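Local structure of urea carboxylase (Thermus thermophilus, 3OEP) at residues Pro90-Arg95 against Asn169-Ser174; His148-Ala153 against Thr157-Leu162; Pro272-Ala277 against Pro281-Leu286. The protein is of unknown function but resembles KipI and KipA combined in one chain, and is not the allophanate hydrolase it was once taken for. All blocks are in the same frame, centred on the assembly; numbering follows the deposited sequence. Where two conformers were deposited one is given.

In the fold
Following the chain from the N terminus, segment 90-95 of helix 89-96 supplies the first half of contact 1, which is completed by strand 169-174 after 73 intervening residues. Within that loop lies contact 2, the short hairpin turn-back of 148-153 onto 157-162. The two share a sheet: strands 169-174 and 149-153 are neighbours in it, S174 N lying 2.7 Å from H148 O in a probable hydrogen bond, so contact 1 lays a helix against the sheet that contains the hairpin of contact 2. Contact 3 follows in series, where 272-277 and 281-286 close a three-residue connection between two other sheets. Its centre is about 47 Å from that of contact 1, on the opposite side of the chain's centre.

Contact 1. Residues Pro90-Arg95 against Asn169-Ser174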
loop_
_atom_site.group_PDB
_atom_site.type_symbol
_atom_site.label_atom_id
_atom_site.label_comp_id
_atom_site.label_asym_id
_atom_site.label_seq_id
_atom_site.Cartn_x
_atom_site.Cartn_y
_atom_site.Cartn_z
ATOM N N PRO A 90 -6.660 32.522 4.583
ATOM C CA PRO A 90 -7.213 33.763 4.024
ATOM C C PRO A 90 -8.101 33.562 2.789
ATOM O O PRO A 90 -9.142 34.211 2.674
ATOM C CB PRO A 90 -5.963 34.578 3.672
ATOM C CG PRO A 90 -4.914 34.069 4.582
ATOM C CD PRO A 90 -5.194 32.603 4.731
ATOM N N GLU A 91 -7.696 32.671 1.886
ATOM C CA GLU A 91 -8.470 32.384 0.674
ATOM C C GLU A 91 -9.792 31.684 0.986
ATOM O O GLU A 91 -10.824 31.986 0.376
ATOM C CB GLU A 91 -7.659 31.513 -0.284
ATOM C CG GLU A 91 -8.343 31.260 -1.618
ATOM C CD GLU A 91 -7.627 30.220 -2.449
ATOM O OE1 GLU A 91 -6.404 30.375 -2.667
ATOM O OE2 GLU A 91 -8.288 29.253 -2.885
ATOM N N VAL A 92 -9.756 30.727 1.909
ATOM C CA VAL A 92 -10.982 30.066 2.354
ATOM C C VAL A 92 -11.973 31.101 2.911
ATOM O O VAL A 92 -13.145 31.121 2.527
ATOM C CB VAL A 92 -10.674 28.982 3.410
ATOM C CG1 VAL A 92 -11.951 28.442 4.042
ATOM C CG2 VAL A 92 -9.866 27.856 2.785
ATOM N N ALA A 93 -11.492 31.962 3.805
ATOM C CA ALA A 93 -12.335 33.009 4.399
ATOM C C ALA A 93 -12.967 33.895 3.324
ATOM O O ALA A 93 -14.175 34.165 3.361
ATOM C CB ALA A 93 -11.525 33.858 5.378
ATOM N N SER A 94 -12.153 34.348 2.371
ATOM C CA SER A 94 -12.627 35.226 1.293
ATOM C C SER A 94 -13.689 34.557 0.431
ATOM O O SER A 94 -14.734 35.151 0.150
ATOM C CB SER A 94 -11.467 35.662 0.396
ATOM O OG SER A 94 -10.606 36.559 1.073
ATOM N N ARG A 95 -13.418 33.323 0.015
ATOM C CA ARG A 95 -14.336 32.591 -0.855
ATOM C C ARG A 95 -15.676 32.265 -0.185
ATOM O O ARG A 95 -16.677 32.076 -0.869
ATOM C CB ARG A 95 -13.667 31.322 -1.386
ATOM C CG ARG A 95 -12.525 31.624 -2.350
ATOM C CD ARG A 95 -11.739 30.395 -2.699
ATOM N NE ARG A 95 -12.562 29.386 -3.357
ATOM C CZ ARG A 95 -12.137 28.170 -3.685
ATOM N NH1 ARG A 95 -10.885 27.800 -3.427
ATOM N NH2 ARG A 95 -12.963 27.320 -4.282
ATOM N N ASN A 169 -8.044 22.202 1.389
ATOM C CA ASN A 169 -7.782 23.584 1.773
ATOM C C ASN A 169 -7.167 23.619 3.169
ATOM O O ASN A 169 -7.802 23.206 4.141
ATOM C CB ASN A 169 -9.081 24.388 1.743
ATOM C CG ASN A 169 -9.725 24.405 0.369
ATOM O OD1 ASN A 169 -9.250 25.091 -0.539
ATOM N ND2 ASN A 169 -10.819 23.651 0.205
ATOM N N LEU A 170 -5.933 24.106 3.258
ATOM C CA LEU A 170 -5.143 24.021 4.491
ATOM C C LEU A 170 -5.466 25.165 5.450
ATOM O O LEU A 170 -5.205 26.335 5.149
ATOM C CB LEU A 170 -3.646 24.022 4.173
ATOM C CG LEU A 170 -3.162 23.034 3.112
ATOM C CD1 LEU A 170 -1.628 23.094 3.016
ATOM C CD2 LEU A 170 -3.633 21.614 3.397
ATOM N N LEU A 171 -6.040 24.813 6.597
ATOM C CA LEU A 171 -6.471 25.784 7.601
ATOM C C LEU A 171 -5.496 25.937 8.768
ATOM O O LEU A 171 -5.455 26.988 9.405
ATOM C CB LEU A 171 -7.830 25.383 8.177
ATOM C CG LEU A 171 -8.992 25.239 7.207
ATOM C CD1 LEU A 171 -10.296 25.124 7.984
ATOM C CD2 LEU A 171 -9.024 26.428 6.239
ATOM N N GLY A 172 -4.733 24.895 9.066
ATOM C CA GLY A 172 -3.821 24.960 10.190
ATOM C C GLY A 172 -2.928 23.756 10.346
ATOM O O GLY A 172 -2.761 22.956 9.417
ATOM N N THR A 173 -2.356 23.647 11.542
ATOM C CA THR A 173 -1.367 22.638 11.877
ATOM C C THR A 173 -1.775 21.947 13.173
ATOM O O THR A 173 -1.979 22.606 14.188
ATOM C CB THR A 173 0.005 23.292 12.104
ATOM O OG1 THR A 173 0.382 24.047 10.945
ATOM C CG2 THR A 173 1.070 22.237 12.402
ATOM N N SER A 174 -1.879 20.622 13.149
ATOM C CA SER A 174 -2.172 19.867 14.363
ATOM C C SER A 174 -0.954 19.898 15.278
ATOM O O SER A 174 0.178 19.736 14.818
ATOM C CB SER A 174 -2.536 18.421 14.032
ATOM O OG SER A 174 -2.729 17.654 15.213
HETATM O O HOH W 1 -7.428 27.039 -1.117
HETATM O O HOH W 2 -10.262 25.178 -3.061
#
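V92 meets the strand mainly through one methyl, CG2, which sits 3.7 Å from N169 CB and 3.8 Å from L171 CD2. Its CG1 branch takes the place anti to the backbone N (chi1 171°), which puts CG2 opposite the carbonyl carbon and turns it to the strand. V92 and L171 cross at about a right angle.

Beside this apolar patch the link is made by water. N169 OD1 accepts from two waters, each at 2.7 Å; one of them accepts in turn from R95 NH1, while the other donates a weak bond to E91 OE2. E91 and R95, one helical turn apart, form a salt bridge of 3.0 Å between OE2 and NH1, with the carboxylate oxygen near the guanidinium plane; it holds the two charged ends side by side. The other end of that amide, N169 ND2, is fixed by V152 O and P136 O.

Further out, D88 OD2 takes the backbone N of L170, and H107 of helix 100-108 packs on L171. Segment 90-95 runs across strand 169-174, their directions 119° apart. The strand carries a classic beta bulge, L171 and G172 both facing V150, in the sheet of the carboxyltransferase subdomain C and D region, consistent with a cyclophilin-like fold.

Contact 2. Residues His148-Ala153 against Thr157-Leu162; sequences HAVAVA and TGIYPL
A151 O is gripped by two donors on neighbouring residues: G158 N at 2.9 Å and T157 OG1 at 2.8 Å, reaching it from opposite faces of the carbonyl plane. The hydroxyl stands well above that plane, 41° out. This is an antiparallel beta hairpin, strand 149-153 turning back as 156-159, with A151 and G158 as a hydrogen-bonded pair flanked by the non-hydrogen-bonded pairs V150-I159 and V152-T157. T157 brings its hydroxyl there by holding OG1 anti to the backbone N (chi1 -173°), and the same oxygen is also bonded to H107 NE2. A valine here would probably leave A151 O with the single grip of G158 N and H107 without its hydroxyl mate.

V150, V152, T157 and I159 share one face of the sheet, and F197 of strand 194-199 packs on V150, T157 and I159. Past the last strand pair the ladder continues into the loop: Y160 N donates to A149 O, and H148 N to Y160 O at 2.6 Å. Y160 OH bonds a glycerol, probably from the crystallisation liquor. F123 meets the Y160 ring edge to face; the Y160 ring turns an edge to strand 149-153, with A151 CB in its plane, 3.8 Å from CE2.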
loop_
_atom_site.group_PDB
_atom_site.type_symbol
_atom_site.label_atom_id
_atom_site.label_comp_id
_atom_site.label_asym_id
_atom_site.label_seq_id
_atom_site.Cartn_x
_atom_site.Cartn_y
_atom_site.Cartn_z
ATOM N N HIS A 148 1.069 17.039 9.451
ATOM C CA HIS A 148 0.241 17.652 10.503
ATOM C C HIS A 148 -0.684 18.762 10.015
ATOM O O HIS A 148 -1.372 19.394 10.825
ATOM C CB HIS A 148 1.085 18.121 11.690
ATOM C CG HIS A 148 2.124 17.130 12.106
ATOM N ND1 HIS A 148 1.816 15.831 12.446
ATOM C CD2 HIS A 148 3.471 17.233 12.186
ATOM C CE1 HIS A 148 2.927 15.185 12.745
ATOM N NE2 HIS A 148 3.946 16.014 12.602
ATOM N N ALA A 149 -0.739 18.970 8.703
ATOM C CA ALA A 149 -1.661 19.943 8.125
ATOM C C ALA A 149 -3.107 19.527 8.389
ATOM O O ALA A 149 -3.475 18.362 8.226
ATOM C CB ALA A 149 -1.413 20.099 6.620
ATOM N N VAL A 150 -3.904 20.491 8.837
ATOM C CA VAL A 150 -5.335 20.325 9.063
ATOM C C VAL A 150 -6.060 21.024 7.909
ATOM O O VAL A 150 -5.807 22.202 7.627
ATOM C CB VAL A 150 -5.754 20.950 10.406
ATOM C CG1 VAL A 150 -7.280 20.962 10.557
ATOM C CG2 VAL A 150 -5.087 20.208 11.579
ATOM N N ALA A 151 -6.978 20.310 7.261
ATOM C CA ALA A 151 -7.520 20.750 5.976
ATOM C C ALA A 151 -8.996 20.447 5.815
ATOM O O ALA A 151 -9.532 19.568 6.494
ATOM C CB ALA A 151 -6.729 20.107 4.835
ATOM N N VAL A 152 -9.656 21.196 4.932
ATOM C CA VAL A 152 -11.072 20.968 4.650
ATOM C C VAL A 152 -11.354 20.871 3.153
ATOM O O VAL A 152 -10.712 21.525 2.326
ATOM C CB VAL A 152 -11.993 22.053 5.267
ATOM C CG1 VAL A 152 -11.882 22.061 6.790
ATOM C CG2 VAL A 152 -11.684 23.446 4.692
ATOM N N ALA A 153 -12.335 20.048 2.823
ATOM C CA ALA A 153 -12.870 19.983 1.473
ATOM C C ALA A 153 -14.301 19.496 1.584
ATOM O O ALA A 153 -14.559 18.398 2.087
ATOM C CB ALA A 153 -12.045 19.060 0.604
ATOM N N THR A 157 -13.215 17.178 6.877
ATOM C CA THR A 157 -11.958 17.744 7.329
ATOM C C THR A 157 -11.010 16.581 7.606
ATOM O O THR A 157 -11.442 15.449 7.830
ATOM C CB THR A 157 -12.146 18.689 8.554
ATOM O OG1 THR A 157 -10.906 19.344 8.869
ATOM C CG2 THR A 157 -12.647 17.936 9.777
ATOM N N GLY A 158 -9.716 16.848 7.548
ATOM C CA GLY A 158 -8.730 15.796 7.714
ATOM C C GLY A 158 -7.423 16.321 8.257
ATOM O O GLY A 158 -7.201 17.536 8.318
ATOM N N ILE A 159 -6.568 15.392 8.677
ATOM C CA ILE A 159 -5.250 15.726 9.202
ATOM C C ILE A 159 -4.225 14.882 8.453
ATOM O O ILE A 159 -4.279 13.660 8.508
ATOM C CB ILE A 159 -5.131 15.436 10.709
ATOM C CG1 ILE A 159 -6.264 16.120 11.489
ATOM C CG2 ILE A 159 -3.755 15.897 11.217
ATOM C CD1 ILE A 159 -6.401 15.664 12.919
ATOM N N TYR A 160 -3.321 15.537 7.731
ATOM C CA TYR A 160 -2.251 14.837 7.005
ATOM C C TYR A 160 -1.223 14.352 8.038
ATOM O O TYR A 160 -0.582 15.171 8.682
ATOM C CB TYR A 160 -1.590 15.775 5.982
ATOM C CG TYR A 160 -2.451 16.128 4.790
ATOM C CD1 TYR A 160 -2.233 15.541 3.547
ATOM C CD2 TYR A 160 -3.486 17.058 4.894
ATOM C CE1 TYR A 160 -3.022 15.860 2.445
ATOM C CE2 TYR A 160 -4.284 17.385 3.794
ATOM C CZ TYR A 160 -4.049 16.778 2.573
ATOM O OH TYR A 160 -4.827 17.093 1.480
ATOM N N PRO A 161 -1.057 13.024 8.211
ATOM C CA PRO A 161 -0.106 12.553 9.231
ATOM C C PRO A 161 1.356 12.628 8.786
ATOM O O PRO A 161 2.256 12.691 9.630
ATOM C CB PRO A 161 -0.506 11.083 9.442
ATOM C CG PRO A 161 -1.804 10.903 8.714
ATOM C CD PRO A 161 -1.806 11.901 7.622
ATOM N N LEU A 162 1.556 12.592 7.472
ATOM C CA LEU A 162 2.861 12.548 6.831
ATOM C C LEU A 162 2.820 13.502 5.640
ATOM O O LEU A 162 1.734 13.767 5.102
ATOM C CB LEU A 162 3.136 11.137 6.293
ATOM C CG LEU A 162 3.136 9.958 7.275
ATOM C CD1 LEU A 162 2.305 8.790 6.747
ATOM C CD2 LEU A 162 4.544 9.507 7.569
#

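Contact 3. Residues Pro272-Ala277 against Pro281-Leu286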
loop_
_atom_site.group_PDB
_atom_site.type_symbol
_atom_site.label_atom_id
_atom_site.label_comp_id
_atom_site.label_asym_id
_atom_site.label_seq_id
_atom_site.Cartn_x
_atom_site.Cartn_y
_atom_site.Cartn_z
ATOM N N PRO A 272 11.107 -14.020 4.967
ATOM C CA PRO A 272 11.629 -12.774 4.401
ATOM C C PRO A 272 12.759 -12.984 3.392
ATOM O O PRO A 272 13.700 -13.746 3.658
ATOM C CB PRO A 272 12.140 -12.015 5.630
ATOM C CG PRO A 272 11.324 -12.527 6.753
ATOM C CD PRO A 272 11.133 -13.994 6.442
ATOM N N LEU A 273 12.660 -12.300 2.255
ATOM C CA LEU A 273 13.675 -12.361 1.207
ATOM C C LEU A 273 13.814 -10.981 0.577
ATOM O O LEU A 273 13.095 -10.052 0.960
ATOM C CB LEU A 273 13.335 -13.446 0.169
ATOM C CG LEU A 273 12.314 -13.166 -0.939
ATOM C CD1 LEU A 273 12.152 -14.408 -1.812
ATOM C CD2 LEU A 273 10.995 -12.736 -0.392
ATOM N N LEU A 274 14.760 -10.846 -0.349
ATOM C CA LEU A 274 15.041 -9.571 -0.996
ATOM C C LEU A 274 14.320 -9.458 -2.341
ATOM O O LEU A 274 14.382 -10.370 -3.150
ATOM C CB LEU A 274 16.547 -9.428 -1.210
ATOM C CG LEU A 274 17.051 -8.045 -1.615
ATOM C CD1 LEU A 274 16.572 -6.995 -0.633
ATOM C CD2 LEU A 274 18.571 -8.047 -1.699
ATOM N N GLU A 275 13.637 -8.332 -2.557
ATOM C CA GLU A 275 13.067 -7.984 -3.852
ATOM C C GLU A 275 13.865 -6.795 -4.367
ATOM O O GLU A 275 14.155 -5.872 -3.608
ATOM C CB GLU A 275 11.594 -7.575 -3.725
ATOM C CG GLU A 275 10.955 -7.183 -5.054
ATOM C CD GLU A 275 9.564 -6.611 -4.894
ATOM O OE1 GLU A 275 9.446 -5.370 -4.938
ATOM O OE2 GLU A 275 8.600 -7.398 -4.741
ATOM N N PHE A 276 14.219 -6.814 -5.647
ATOM C CA PHE A 276 14.843 -5.657 -6.290
ATOM C C PHE A 276 14.291 -5.455 -7.691
ATOM O O PHE A 276 13.876 -6.407 -8.353
ATOM C CB PHE A 276 16.369 -5.789 -6.332
ATOM C CG PHE A 276 16.849 -7.116 -6.830
ATOM C CD1 PHE A 276 17.215 -7.287 -8.153
ATOM C CD2 PHE A 276 16.931 -8.202 -5.966
ATOM C CE1 PHE A 276 17.652 -8.522 -8.608
ATOM C CE2 PHE A 276 17.363 -9.440 -6.420
ATOM C CZ PHE A 276 17.725 -9.594 -7.740
ATOM N N ALA A 277 14.286 -4.205 -8.137
ATOM C CA ALA A 277 13.694 -3.860 -9.417
ATOM C C ALA A 277 14.588 -2.924 -10.214
ATOM O O ALA A 277 15.218 -2.029 -9.648
ATOM C CB ALA A 277 12.324 -3.229 -9.206
ATOM N N PRO A 281 21.228 -4.768 -6.283
ATOM C CA PRO A 281 22.303 -4.415 -5.377
ATOM C C PRO A 281 23.580 -5.179 -5.679
ATOM O O PRO A 281 23.570 -6.134 -6.456
ATOM C CB PRO A 281 21.753 -4.831 -4.012
ATOM C CG PRO A 281 20.876 -5.978 -4.307
ATOM C CD PRO A 281 20.271 -5.699 -5.662
ATOM N N VAL A 282 24.664 -4.732 -5.063
ATOM C CA VAL A 282 25.914 -5.474 -5.031
ATOM C C VAL A 282 26.064 -5.997 -3.604
ATOM O O VAL A 282 26.120 -5.209 -2.658
ATOM C CB VAL A 282 27.103 -4.577 -5.404
ATOM C CG1 VAL A 282 28.414 -5.366 -5.346
ATOM C CG2 VAL A 282 26.894 -3.956 -6.795
ATOM N N LEU A 283 26.116 -7.318 -3.460
ATOM C CA LEU A 283 26.065 -7.967 -2.150
ATOM C C LEU A 283 27.277 -8.864 -1.960
ATOM O O LEU A 283 27.709 -9.533 -2.894
ATOM C CB LEU A 283 24.810 -8.841 -2.035
ATOM C CG LEU A 283 23.467 -8.200 -2.348
ATOM C CD1 LEU A 283 22.353 -9.249 -2.341
ATOM C CD2 LEU A 283 23.181 -7.057 -1.358
ATOM N N THR A 284 27.803 -8.912 -0.742
ATOM C CA THR A 284 28.909 -9.820 -0.439
ATOM C C THR A 284 28.558 -10.705 0.758
ATOM O O THR A 284 28.098 -10.214 1.791
ATOM C CB THR A 284 30.210 -9.039 -0.207
ATOM O OG1 THR A 284 30.495 -8.266 -1.379
ATOM C CG2 THR A 284 31.383 -9.990 0.070
ATOM N N ALA A 285 28.755 -12.011 0.594
ATOM C CA ALA A 285 28.472 -12.983 1.643
ATOM C C ALA A 285 29.462 -12.825 2.796
ATOM O O ALA A 285 30.653 -12.617 2.574
ATOM C CB ALA A 285 28.531 -14.410 1.079
ATOM N N LEU A 286 28.955 -12.916 4.024
ATOM C CA LEU A 286 29.789 -12.870 5.230
ATOM C C LEU A 286 29.978 -14.260 5.847
ATOM O O LEU A 286 30.737 -14.434 6.811
ATOM C CB LEU A 286 29.161 -11.925 6.252
ATOM C CG LEU A 286 28.965 -10.492 5.754
ATOM C CD1 LEU A 286 28.308 -9.649 6.836
ATOM C CD2 LEU A 286 30.309 -9.866 5.306
#
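One face of the F276 ring is covered by P281: CD of the proline lies 3.9 Å from F276 CG, with F276 CB at 4.0 Å from the same carbon, so the contact falls at the root of the ring. The two side chains cross at about a right angle. F298 meets the F276 ring edge to face, and F323 comes at about 40° between planes, touching P281 as well. F276 carries CG between its backbone N and carbonyl carbon (chi1 48°), a tight position that brings the ring round to the proline.

The chain passes here from one antiparallel sheet to another, both in the carboxyltransferase subdomain A and B region, which belongs to the cyclophilin-like clan: 273-277 pairs with 233-235 and 331-336, whereas 282-285 lies between 221-225 and 320-325. No hydrogen bond joins the two segments; they meet through apolar side chains between the sheets. L274 CD2, in one of two deposited conformers and so less certain, comes to 4.0 Å from L283 CD1, the two leucines reaching tip to tip. The L274 and P281 side chains slide past each other in opposite directions, with L274 CD2 4.0 Å from P281 CG. L334, on the strand beside 273-277, packs on L283, as does W315 of strand 311-315.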